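Local coordinates for adenosine deaminase (Burkholderia ambifaria, PDB 4GXW), which is a zinc-bound amidohydrolase of the adenosine and AMP deaminase family and probably removes the amino group from a purine such as adenosine or adenine, at residues Ile97-Leu102 with Ala145-Ile150; Ala339-Asp342 with Ala348-Ala351. All blocks are in the same frame, centred on the assembly; numbering follows the deposited sequence.

Interaction 1: Ile97-Leu102 with Ala145-Ile150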
ATOM      1  N   ILE A  97      -7.190  11.897   9.407  1.00  9.55           N
ATOM      2  CA  ILE A  97      -7.137  10.574   8.799  1.00  9.80           C
ATOM      3  C   ILE A  97      -5.703  10.045   8.693  1.00 10.18           C
ATOM      4  O   ILE A  97      -5.490   8.834   8.792  1.00 10.07           O
ATOM      5  CB  ILE A  97      -7.934  10.453   7.471  1.00  8.81           C
ATOM      6  CG1 ILE A  97      -7.390  11.378   6.384  1.00 10.24           C
ATOM      7  CG2 ILE A  97      -9.418  10.717   7.731  1.00 10.70           C
ATOM      8  CD1 ILE A  97      -8.025  11.115   5.037  1.00 10.23           C
ATOM      9  N   ALA A  98      -4.724  10.938   8.544  1.00  8.72           N
ATOM     10  CA  ALA A  98      -3.323  10.512   8.563  1.00  9.06           C
ATOM     11  C   ALA A  98      -2.950   9.970   9.945  1.00  9.69           C
ATOM     12  O   ALA A  98      -2.340   8.905  10.065  1.00 10.40           O
ATOM     13  CB  ALA A  98      -2.397  11.654   8.149  1.00 10.70           C
ATOM     14  N   TYR A  99      -3.340  10.698  10.985  1.00  9.24           N
ATOM     15  CA  TYR A  99      -3.030  10.314  12.356  1.00  9.25           C
ATOM     16  C   TYR A  99      -3.696   8.983  12.694  1.00 10.19           C
ATOM     17  O   TYR A  99      -3.065   8.104  13.294  1.00 10.04           O
ATOM     18  CB  TYR A  99      -3.493  11.414  13.311  1.00 11.49           C
ATOM     19  CG  TYR A  99      -3.265  11.140  14.779  1.00 10.83           C
ATOM     20  CD1 TYR A  99      -2.023  11.346  15.363  1.00 11.84           C
ATOM     21  CD2 TYR A  99      -4.308  10.698  15.590  1.00 13.60           C
ATOM     22  CE1 TYR A  99      -1.826  11.119  16.712  1.00 13.16           C
ATOM     23  CE2 TYR A  99      -4.114  10.465  16.947  1.00 15.93           C
ATOM     24  CZ  TYR A  99      -2.871  10.677  17.499  1.00 14.81           C
ATOM     25  OH  TYR A  99      -2.670  10.446  18.849  1.00 16.00           O
ATOM     26  N   GLU A 100      -4.960   8.823  12.301  1.00  9.73           N
ATOM     27  CA  GLU A 100      -5.690   7.594  12.624  1.00 10.88           C
ATOM     28  C   GLU A 100      -5.170   6.380  11.857  1.00 10.11           C
ATOM     29  O   GLU A 100      -5.117   5.280  12.403  1.00 10.28           O
ATOM     30  CB  GLU A 100      -7.202   7.780  12.427  1.00  9.80           C
ATOM     31  CG  GLU A 100      -7.784   8.776  13.416  1.00 11.83           C
ATOM     32  CD  GLU A 100      -9.287   8.943  13.340  1.00 12.11           C
ATOM     33  OE1 GLU A 100      -9.934   8.327  12.465  1.00 14.90           O
ATOM     34  OE2 GLU A 100      -9.831   9.705  14.178  1.00 13.75           O
ATOM     35  N   TYR A 101      -4.781   6.576  10.602  1.00  9.86           N
ATOM     36  CA  TYR A 101      -4.159   5.501   9.834  1.00  9.13           C
ATOM     37  C   TYR A 101      -2.871   5.051  10.522  1.00  9.45           C
ATOM     38  O   TYR A 101      -2.665   3.855  10.756  1.00  8.97           O
ATOM     39  CB  TYR A 101      -3.886   5.912   8.376  1.00  9.70           C
ATOM     40  CG  TYR A 101      -2.802   5.065   7.747  1.00  9.31           C
ATOM     41  CD1 TYR A 101      -2.944   3.682   7.633  1.00 10.29           C
ATOM     42  CD2 TYR A 101      -1.612   5.637   7.321  1.00  9.28           C
ATOM     43  CE1 TYR A 101      -1.928   2.899   7.092  1.00 10.40           C
ATOM     44  CE2 TYR A 101      -0.595   4.867   6.779  1.00 10.05           C
ATOM     45  CZ  TYR A 101      -0.756   3.504   6.667  1.00  9.63           C
ATOM     46  OH  TYR A 101       0.264   2.752   6.118  1.00 10.30           O
ATOM     47  N   LEU A 102      -2.019   6.006  10.879  1.00  9.73           N
ATOM     48  CA  LEU A 102      -0.736   5.671  11.476  1.00 10.02           C
ATOM     49  C   LEU A 102      -0.909   5.012  12.847  1.00  9.93           C
ATOM     50  O   LEU A 102      -0.154   4.099  13.197  1.00 10.05           O
ATOM     51  CB  LEU A 102       0.198   6.889  11.527  1.00  9.31           C
ATOM     52  CG  LEU A 102       0.638   7.384  10.146  1.00  8.47           C
ATOM     53  CD1 LEU A 102       1.272   8.762  10.213  1.00 10.69           C
ATOM     54  CD2 LEU A 102       1.582   6.389   9.477  1.00 10.28           C
ATOM     55  N   ALA A 145       4.108   9.971  15.216  1.00 12.75           N
ATOM     56  CA  ALA A 145       5.452   9.583  15.642  1.00 11.77           C
ATOM     57  C   ALA A 145       5.610   9.819  17.142  1.00 13.51           C
ATOM     58  O   ALA A 145       6.141   8.970  17.863  1.00 15.55           O
ATOM     59  CB  ALA A 145       6.509  10.343  14.864  1.00 13.87           C
ATOM     60  N   ARG A 146       5.122  10.964  17.607  1.00 13.48           N
ATOM     61  CA  ARG A 146       5.178  11.335  19.013  1.00 17.28           C
ATOM     62  C   ARG A 146       4.377  10.374  19.891  1.00 15.64           C
ATOM     63  O   ARG A 146       4.845   9.949  20.957  1.00 17.33           O
ATOM     64  CB  ARG A 146       4.621  12.753  19.164  1.00 13.97           C
ATOM     65  CG  ARG A 146       4.566  13.287  20.584  1.00 18.92           C
ATOM     66  CD  ARG A 146       3.641  14.494  20.660  1.00 21.63           C
ATOM     67  NE  ARG A 146       2.262  14.127  20.351  1.00 23.50           N
ATOM     68  CZ  ARG A 146       1.322  14.982  19.965  1.00 21.71           C
ATOM     69  NH1 ARG A 146       1.602  16.275  19.837  1.00 24.29           N
ATOM     70  NH2 ARG A 146       0.097  14.546  19.706  1.00 21.85           N
ATOM     71  N   ASP A 147       3.173  10.035  19.443  1.00 13.82           N
ATOM     72  CA  ASP A 147       2.235   9.265  20.263  1.00 14.47           C
ATOM     73  C   ASP A 147       2.403   7.744  20.177  1.00 18.15           C
ATOM     74  O   ASP A 147       2.159   7.038  21.163  1.00 19.17           O
ATOM     75  CB  ASP A 147       0.786   9.652  19.940  1.00 16.24           C
ATOM     76  CG  ASP A 147       0.461  11.085  20.331  1.00 17.55           C
ATOM     77  OD1 ASP A 147       1.222  11.683  21.123  1.00 17.21           O
ATOM     78  OD2 ASP A 147      -0.563  11.621  19.856  1.00 17.17           O
ATOM     79  N   PHE A 148       2.825   7.241  19.017  1.00 16.55           N
ATOM     80  CA  PHE A 148       2.888   5.794  18.794  1.00 14.83           C
ATOM     81  C   PHE A 148       4.270   5.291  18.371  1.00 14.83           C
ATOM     82  O   PHE A 148       4.483   4.080  18.254  1.00 20.55           O
ATOM     83  CB  PHE A 148       1.828   5.375  17.768  1.00 17.65           C
ATOM     84  CG  PHE A 148       0.511   6.069  17.950  1.00 18.57           C
ATOM     85  CD1 PHE A 148      -0.261   5.836  19.082  1.00 18.34           C
ATOM     86  CD2 PHE A 148       0.047   6.969  17.001  1.00 17.78           C
ATOM     87  CE1 PHE A 148      -1.472   6.484  19.259  1.00 20.19           C
ATOM     88  CE2 PHE A 148      -1.161   7.617  17.171  1.00 21.28           C
ATOM     89  CZ  PHE A 148      -1.923   7.375  18.300  1.00 22.85           C
ATOM     90  N   GLY A 149       5.199   6.213  18.134  1.00 13.48           N
ATOM     91  CA  GLY A 149       6.566   5.857  17.792  1.00 14.64           C
ATOM     92  C   GLY A 149       6.748   5.355  16.372  1.00 14.50           C
ATOM     93  O   GLY A 149       7.816   4.845  16.021  1.00 20.33           O
ATOM     94  N   ILE A 150       5.718   5.502  15.540  1.00 11.79           N
ATOM     95  CA  ILE A 150       5.785   5.032  14.162  1.00 12.78           C
ATOM     96  C   ILE A 150       6.362   6.114  13.255  1.00 12.01           C
ATOM     97  O   ILE A 150       5.951   7.277  13.333  1.00 14.58           O
ATOM     98  CB  ILE A 150       4.390   4.583  13.647  1.00 10.70           C
ATOM     99  CG1 ILE A 150       4.466   4.052  12.217  1.00 11.40           C
ATOM    100  CG2 ILE A 150       3.345   5.713  13.759  1.00 11.90           C
ATOM    101  CD1 ILE A 150       3.149   3.435  11.737  1.00 11.14           C
TER
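Tyr99 reaches across from helix 91-106 and gives its OH proton to Asp147 OD2, 2.6 Å away. Its CG lies anti to the backbone N (chi1 179°), which sends the ring out toward the end of helix 130-148. Asp147 OD2 is met on its anti side, 17° out of the carboxylate plane, and ring and carboxylate stand almost perpendicular. The same OD2 also accepts from Arg146 NH2 on its syn side, while Arg146 NE bonds to Asp147 OD1 at 2.8 Å. This side-on salt bridge and the tyrosine together hold the carboxylate at the surface. Phe148 crosses Tyr99 at about a right angle, with its CE2 over one face of the tyrosine ring, 3.5 Å from Tyr99 CZ. The two rings are oblique, with planes at 47°. Both helices belong to the outer layer of the TIM barrel, one before strand 110-117 and one before strand 151-159. Gly149, with positive phi, ends helix 130-148 and turns the chain toward strand 151-159. One helical turn after Tyr99, buried Leu102 meets Ile150. Leu102 CB lies 4.0 Å from Ile150 CG2, and Ile150 CD1 rests 3.7 Å from the carbonyl O of Leu102.

Interaction 2: Ala339-Asp342 with Ala348-Ala351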
ATOM      1  N   ALA A 339      12.341   0.416   1.313  1.00 10.00           N
ATOM      2  CA  ALA A 339      11.934   1.636   2.002  1.00  8.99           C
ATOM      3  C   ALA A 339      12.750   2.852   1.576  1.00  9.30           C
ATOM      4  O   ALA A 339      13.919   2.751   1.195  1.00 11.41           O
ATOM      5  CB  ALA A 339      12.002   1.440   3.518  1.00 11.80           C
ATOM      6  N   TRP A 340      12.117   4.013   1.674  1.00  9.00           N
ATOM      7  CA  TRP A 340      12.745   5.265   1.293  1.00 10.93           C
ATOM      8  C   TRP A 340      13.364   5.929   2.518  1.00 12.35           C
ATOM      9  O   TRP A 340      12.933   6.988   2.976  1.00 13.46           O
ATOM     10  CB  TRP A 340      11.730   6.155   0.581  1.00 11.80           C
ATOM     11  CG  TRP A 340      11.408   5.633  -0.797  1.00 10.55           C
ATOM     12  CD1 TRP A 340      12.015   4.579  -1.443  1.00  9.84           C
ATOM     13  CD2 TRP A 340      10.418   6.138  -1.702  1.00  9.29           C
ATOM     14  NE1 TRP A 340      11.460   4.413  -2.695  1.00 10.57           N
ATOM     15  CE2 TRP A 340      10.474   5.347  -2.872  1.00  9.11           C
ATOM     16  CE3 TRP A 340       9.475   7.163  -1.629  1.00 10.63           C
ATOM     17  CZ2 TRP A 340       9.638   5.571  -3.969  1.00 10.09           C
ATOM     18  CZ3 TRP A 340       8.650   7.385  -2.716  1.00  9.92           C
ATOM     19  CH2 TRP A 340       8.740   6.595  -3.869  1.00  9.66           C
ATOM     20  N   VAL A 341      14.377   5.254   3.054  1.00 11.87           N
ATOM     21  CA  VAL A 341      15.152   5.740   4.189  1.00 12.63           C
ATOM     22  C   VAL A 341      16.622   5.559   3.847  1.00 11.80           C
ATOM     23  O   VAL A 341      16.948   4.890   2.860  1.00 14.31           O
ATOM     24  CB  VAL A 341      14.820   4.982   5.501  1.00 12.18           C
ATOM     25  CG1 VAL A 341      13.372   5.205   5.899  1.00 14.81           C
ATOM     26  CG2 VAL A 341      15.125   3.479   5.378  1.00 13.47           C
ATOM     27  N   ASP A 342      17.515   6.136   4.646  1.00 12.51           N
ATOM     28  CA  ASP A 342      18.933   6.036   4.290  1.00 16.07           C
ATOM     29  C   ASP A 342      19.553   4.673   4.621  1.00 14.54           C
ATOM     30  O   ASP A 342      18.946   3.846   5.323  1.00 12.92           O
ATOM     31  CB  ASP A 342      19.771   7.200   4.846  1.00 19.89           C
ATOM     32  CG  ASP A 342      19.785   7.261   6.365  1.00 25.19           C
ATOM     33  OD1 ASP A 342      19.543   6.234   7.030  1.00 20.85           O
ATOM     34  OD2 ASP A 342      20.072   8.352   6.902  1.00 29.63           O
ATOM     35  N   ALA A 348      20.534  -0.763  10.295  1.00 12.27           N
ATOM     36  CA  ALA A 348      20.078  -0.931  11.668  1.00 12.06           C
ATOM     37  C   ALA A 348      18.846  -1.836  11.731  1.00 11.88           C
ATOM     38  O   ALA A 348      18.763  -2.736  12.568  1.00 11.83           O
ATOM     39  CB  ALA A 348      19.803   0.428  12.315  1.00 14.64           C
ATOM     40  N   TRP A 349      17.896  -1.624  10.830  1.00 10.40           N
ATOM     41  CA  TRP A 349      16.698  -2.449  10.820  1.00 10.64           C
ATOM     42  C   TRP A 349      17.041  -3.904  10.531  1.00 10.50           C
ATOM     43  O   TRP A 349      16.508  -4.809  11.176  1.00 10.76           O
ATOM     44  CB  TRP A 349      15.684  -1.936   9.786  1.00 12.06           C
ATOM     45  CG  TRP A 349      14.973  -0.659  10.183  1.00 12.89           C
ATOM     46  CD1 TRP A 349      14.966  -0.069  11.412  1.00 14.72           C
ATOM     47  CD2 TRP A 349      14.162   0.171   9.336  1.00 11.99           C
ATOM     48  NE1 TRP A 349      14.200   1.077  11.384  1.00 17.52           N
ATOM     49  CE2 TRP A 349      13.698   1.245  10.120  1.00 16.53           C
ATOM     50  CE3 TRP A 349      13.781   0.106   7.991  1.00 13.41           C
ATOM     51  CZ2 TRP A 349      12.872   2.249   9.602  1.00 14.96           C
ATOM     52  CZ3 TRP A 349      12.969   1.112   7.475  1.00 13.37           C
ATOM     53  CH2 TRP A 349      12.522   2.160   8.282  1.00 14.20           C
ATOM     54  N   ARG A 350      17.936  -4.143   9.578  1.00 10.76           N
ATOM     55  CA  ARG A 350      18.302  -5.529   9.291  1.00 12.60           C
ATOM     56  C   ARG A 350      18.926  -6.190  10.508  1.00 12.00           C
ATOM     57  O   ARG A 350      18.577  -7.318  10.857  1.00 13.70           O
ATOM     58  CB  ARG A 350      19.291  -5.616   8.133  1.00 14.79           C
ATOM     59  CG  ARG A 350      18.717  -5.221   6.800  1.00 14.50           C
ATOM     60  CD  ARG A 350      19.714  -5.482   5.679  1.00 19.29           C
ATOM     61  NE  ARG A 350      19.305  -4.756   4.484  1.00 18.30           N
ATOM     62  CZ  ARG A 350      19.834  -3.602   4.086  1.00 18.13           C
ATOM     63  NH1 ARG A 350      20.830  -3.045   4.763  1.00 18.79           N
ATOM     64  NH2 ARG A 350      19.369  -3.010   2.995  1.00 16.88           N
ATOM     65  N   ALA A 351      19.850  -5.485  11.151  1.00 11.52           N
ATOM     66  CA  ALA A 351      20.564  -6.045  12.290  1.00 11.82           C
ATOM     67  C   ALA A 351      19.648  -6.308  13.487  1.00 11.66           C
ATOM     68  O   ALA A 351      19.885  -7.240  14.256  1.00 11.59           O
ATOM     69  CB  ALA A 351      21.726  -5.133  12.691  1.00 11.36           C
TER
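Val341 and Ala339 both touch the six-membered ring of Trp349. Val341 CG2 is 3.8 Å from Trp349 CZ3, and Val341 CG1 is 4.0 Å from Trp349 CH2. Both methyls lie on the same side of the indole plane, CG2 obliquely, at the far end of the six-membered ring; the indole arrives from the opposite direction. Ala339 CB meets Trp349 CZ3 at the ring edge, near its plane, 4.1 Å away. The contact is entirely apolar. It lies in the TIM barrel of the deaminase family, where the loop 339-342 joins helix 325-338 to the long helix 343-371. The chain leaves the first helix at Ala339, makes an inverse gamma turn centred on Trp340, and enters the second helix after Asp342. Trp349, on the second turn of that helix, therefore folds back on the loop that leads into it. Its CG stands anti to the carbonyl carbon (chi1 -73°), and this throws the indole toward the loop.

In the turn, the weak bond from Val341 N to Ala339 O spans 3.2 Å. The side chains of Ala339 and Val341 point toward Trp349, whereas that of Trp340 starts away from it; its indole touches Thr214 and Ile155 of the barrel strands and makes a cation-pi contact with Arg238. The backbone N of Trp340 is bonded to Glu114 OE2, which ties the loop to strand 110-117. Further out, the Trp349 ring stacks with that of Trp353, one helical turn on, and also meets the ring of His112. Arg350 turns to another neighbour and makes a salt bridge with Asp337, so helix 343-371 is also joined to the end of helix 325-338. Asp342 is the N-cap residue of helix 343-371, and its OD1 is hydrogen-bonded to Thr345 OG1.

Interaction 1 precedes interaction 2 along the chain. Their centres are 19 Å apart; their nearest atoms, about 8 Å apart, do not touch. Strand 110-117 lies between them. Leu102 of interaction 1 packs on Ala113, and Ile150 on Val110. Ala339 of interaction 2 packs on Glu114, and Val341 on His112. Interaction 1 pairs two outer helices early in the barrel, whereas interaction 2 packs helix 343-371 on the loop that leads into it from helix 325-338. Interaction 1 lies away from the zinc site; the Ala339 side chain is about 12 Å from that of the zinc ligand His35. The chain's late part thus closes against a strand on which its early part also packs.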